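Local atomic coordinates of endoglucanase (Ruminococcus champanellensis, PDB entry 6WQV), a protein that probably hydrolyses internal beta-1,4 linkages of cellulose and related plant polysaccharides, as a broad-specificity family 5 glycoside hydrolase. Residues A[47-52]-A[81-86]. Residues are numbered along the deposited sequence; the frame is centred on the assembly and turned at random.
Sequences AQSETA and IDHTGS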
ATOM      1  N   ALA A  47      -6.163 -18.441   9.205  1.00 15.78           N
ATOM      2  CA  ALA A  47      -5.437 -18.181  10.443  1.00 15.89           C
ATOM      3  C   ALA A  47      -3.949 -18.470  10.275  1.00 16.11           C
ATOM      4  O   ALA A  47      -3.104 -17.731  10.796  1.00 16.77           O
ATOM      5  CB  ALA A  47      -6.034 -19.004  11.584  1.00 18.53           C
ATOM      6  N   GLN A  48      -3.606 -19.538   9.552  1.00 14.91           N
ATOM      7  CA  GLN A  48      -2.196 -19.850   9.330  1.00 17.02           C
ATOM      8  C   GLN A  48      -1.493 -18.733   8.571  1.00 16.63           C
ATOM      9  O   GLN A  48      -0.331 -18.417   8.852  1.00 18.18           O
ATOM     10  CB  GLN A  48      -2.065 -21.177   8.583  1.00 15.25           C
ATOM     11  CG  GLN A  48      -2.350 -22.381   9.457  1.00 17.38           C
ATOM     12  CD  GLN A  48      -2.477 -23.681   8.687  1.00 17.88           C
ATOM     13  OE1 GLN A  48      -2.801 -23.693   7.497  1.00 18.24           O
ATOM     14  NE2 GLN A  48      -2.230 -24.788   9.367  1.00 21.85           N
ATOM     15  N   SER A  49      -2.174 -18.131   7.595  1.00 13.55           N
ATOM     16  CA  SER A  49      -1.584 -17.020   6.857  1.00 12.46           C
ATOM     17  C   SER A  49      -1.446 -15.780   7.733  1.00 12.04           C
ATOM     18  O   SER A  49      -0.370 -15.178   7.816  1.00 13.96           O
ATOM     19  CB  SER A  49      -2.451 -16.677   5.643  1.00 14.50           C
ATOM     20  OG  SER A  49      -2.450 -17.714   4.681  1.00 16.94           O
ATOM     21  N   GLU A  50      -2.540 -15.370   8.383  1.00 13.10           N
ATOM     22  CA  GLU A  50      -2.547 -14.091   9.079  1.00 14.32           C
ATOM     23  C   GLU A  50      -1.505 -14.044  10.188  1.00 14.74           C
ATOM     24  O   GLU A  50      -0.965 -12.968  10.479  1.00 14.46           O
ATOM     25  CB  GLU A  50      -3.949 -13.814   9.628  1.00 13.64           C
ATOM     26  CG  GLU A  50      -4.096 -12.462  10.324  1.00 12.53           C
ATOM     27  CD  GLU A  50      -5.543 -12.044  10.576  1.00 12.56           C
ATOM     28  OE1 GLU A  50      -6.482 -12.749  10.132  1.00 13.34           O
ATOM     29  OE2 GLU A  50      -5.741 -10.988  11.224  1.00 12.69           O
ATOM     30  N   THR A  51      -1.199 -15.185  10.806  1.00 13.50           N
ATOM     31  CA  THR A  51      -0.270 -15.258  11.927  1.00 13.00           C
ATOM     32  C   THR A  51       1.105 -15.784  11.522  1.00 16.16           C
ATOM     33  O   THR A  51       1.931 -16.072  12.394  1.00 17.51           O
ATOM     34  CB  THR A  51      -0.856 -16.126  13.047  1.00 17.04           C
ATOM     35  OG1 THR A  51      -1.025 -17.480  12.599  1.00 17.68           O
ATOM     36  CG2 THR A  51      -2.206 -15.584  13.500  1.00 17.98           C
ATOM     37  N   ALA A  52       1.381 -15.882  10.223  1.00 15.99           N
ATOM     38  CA  ALA A  52       2.604 -16.530   9.778  1.00 15.51           C
ATOM     39  C   ALA A  52       3.849 -15.686  10.020  1.00 16.01           C
ATOM     40  O   ALA A  52       4.945 -16.248  10.126  1.00 20.16           O
ATOM     41  CB  ALA A  52       2.490 -16.883   8.297  1.00 15.89           C
ATOM     42  N   ILE A  81      -2.266 -14.908  -3.262  1.00 12.53           N
ATOM     43  CA  ILE A  81      -1.697 -16.033  -4.004  1.00 13.87           C
ATOM     44  C   ILE A  81      -1.955 -17.371  -3.309  1.00 14.36           C
ATOM     45  O   ILE A  81      -2.325 -18.356  -3.954  1.00 15.99           O
ATOM     46  CB  ILE A  81      -0.202 -15.792  -4.278  1.00 14.51           C
ATOM     47  CG1 ILE A  81       0.391 -16.931  -5.102  1.00 15.27           C
ATOM     48  CG2 ILE A  81       0.577 -15.627  -2.975  1.00 14.51           C
ATOM     49  CD1 ILE A  81       1.840 -16.706  -5.497  1.00 19.98           C
ATOM     50  N   ASP A  82      -1.742 -17.441  -1.993  1.00 13.66           N
ATOM     51  CA  ASP A  82      -1.897 -18.725  -1.313  1.00 15.19           C
ATOM     52  C   ASP A  82      -3.356 -19.096  -1.074  1.00 14.89           C
ATOM     53  O   ASP A  82      -3.624 -20.146  -0.468  1.00 18.19           O
ATOM     54  CB  ASP A  82      -1.145 -18.744   0.018  1.00 16.21           C
ATOM     55  CG  ASP A  82       0.323 -18.450  -0.141  1.00 16.77           C
ATOM     56  OD1 ASP A  82       0.954 -18.976  -1.087  1.00 16.42           O
ATOM     57  OD2 ASP A  82       0.847 -17.680   0.692  1.00 14.84           O
ATOM     58  N   HIS A  83      -4.292 -18.259  -1.533  1.00 13.45           N
ATOM     59  CA  HIS A  83      -5.729 -18.460  -1.379  1.00 13.75           C
ATOM     60  C   HIS A  83      -6.447 -18.436  -2.720  1.00 15.33           C
ATOM     61  O   HIS A  83      -7.663 -18.228  -2.761  1.00 15.91           O
ATOM     62  CB  HIS A  83      -6.301 -17.368  -0.470  1.00 14.31           C
ATOM     63  CG  HIS A  83      -5.439 -17.089   0.716  1.00 14.56           C
ATOM     64  ND1 HIS A  83      -5.481 -17.861   1.857  1.00 15.68           N
ATOM     65  CD2 HIS A  83      -4.458 -16.175   0.911  1.00 14.00           C
ATOM     66  CE1 HIS A  83      -4.583 -17.416   2.718  1.00 14.65           C
ATOM     67  NE2 HIS A  83      -3.958 -16.388   2.173  1.00 13.91           N
ATOM     68  N   THR A  84      -5.712 -18.617  -3.812  1.00 13.85           N
ATOM     69  CA  THR A  84      -6.248 -18.541  -5.165  1.00 15.71           C
ATOM     70  C   THR A  84      -6.140 -19.909  -5.823  1.00 17.16           C
ATOM     71  O   THR A  84      -5.076 -20.536  -5.788  1.00 18.46           O
ATOM     72  CB  THR A  84      -5.457 -17.516  -5.986  1.00 13.62           C
ATOM     73  OG1 THR A  84      -5.545 -16.215  -5.394  1.00 15.17           O
ATOM     74  CG2 THR A  84      -5.983 -17.433  -7.409  1.00 15.18           C
ATOM     75  N   GLY A  85      -7.233 -20.358  -6.439  1.00 15.39           N
ATOM     76  CA  GLY A  85      -7.277 -21.640  -7.107  1.00 18.00           C
ATOM     77  C   GLY A  85      -6.623 -21.616  -8.478  1.00 19.32           C
ATOM     78  O   GLY A  85      -6.016 -20.633  -8.904  1.00 18.76           O
ATOM     79  N   SER A  86      -6.767 -22.733  -9.183  1.00 23.43           N
ATOM     80  CA  SER A  86      -6.063 -22.911 -10.441  1.00 24.31           C
ATOM     81  C   SER A  86      -6.742 -22.141 -11.571  1.00 22.90           C
ATOM     82  O   SER A  86      -7.915 -21.767 -11.492  1.00 21.21           O
ATOM     83  CB  SER A  86      -6.018 -24.392 -10.812  1.00 29.21           C
ATOM     84  OG  SER A  86      -7.329 -24.930 -10.826  1.00 32.72           O
TER
HETATM   85  O   HOH W   1      -0.266 -17.145   3.239  1.00 18.81           O
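Ser49 faces His83 from a helix whose CA atoms come nearest those of the 81-86 loop at 8.4 Å, between Ser49 CA and Asp82 CA. The fold is the eight-stranded beta/alpha barrel of glycoside hydrolase family 5: residues 47-52 carry the end of the short helix 46-50, in the connection between the first and second barrel strands, and residues 81-86 belong to the loop that leaves the second strand for helix 94-108. What bridges this distance is one small hydroxyl, one ring and one water. With chi1 at -43°, CG of His83 lies anti to the carbonyl carbon and the imidazole reaches out to the helix, presenting its CE1-NE2 edge. Ser49 OG meets that edge near the ring plane, 2.9 Å from His83 CE1, and Ser49 CB follows in the plane at 3.7 Å from the same carbon. Asp82 CB lies over one ring face, displaced toward the rim, and Trp96 stacks on the imidazole from outside the two segments. Replacing the histidine by an alanine would probably leave Ser49 without its edge-on neighbour and Trp96 without this stacking partner, opening a gap between loop and helix. A second link runs through the water, which lies 2.7 Å from Ser49 OG and 2.8 Å from Asp82 OD2, probably donating to the carboxylate. That carboxylate is held further by Thr37 N at OD2 and Thr38 OG1 at OD1, which ties the 81-86 loop to the chain ahead of the helix. The contact is buried, with the Ser49 side chain about 12 Å from a bound glucose unit. Behind it the helix end is secured by Thr51, whose N and OG1 approach Ala47 O from opposite faces of the carbonyl plane, with OG1 donating at 2.8 Å.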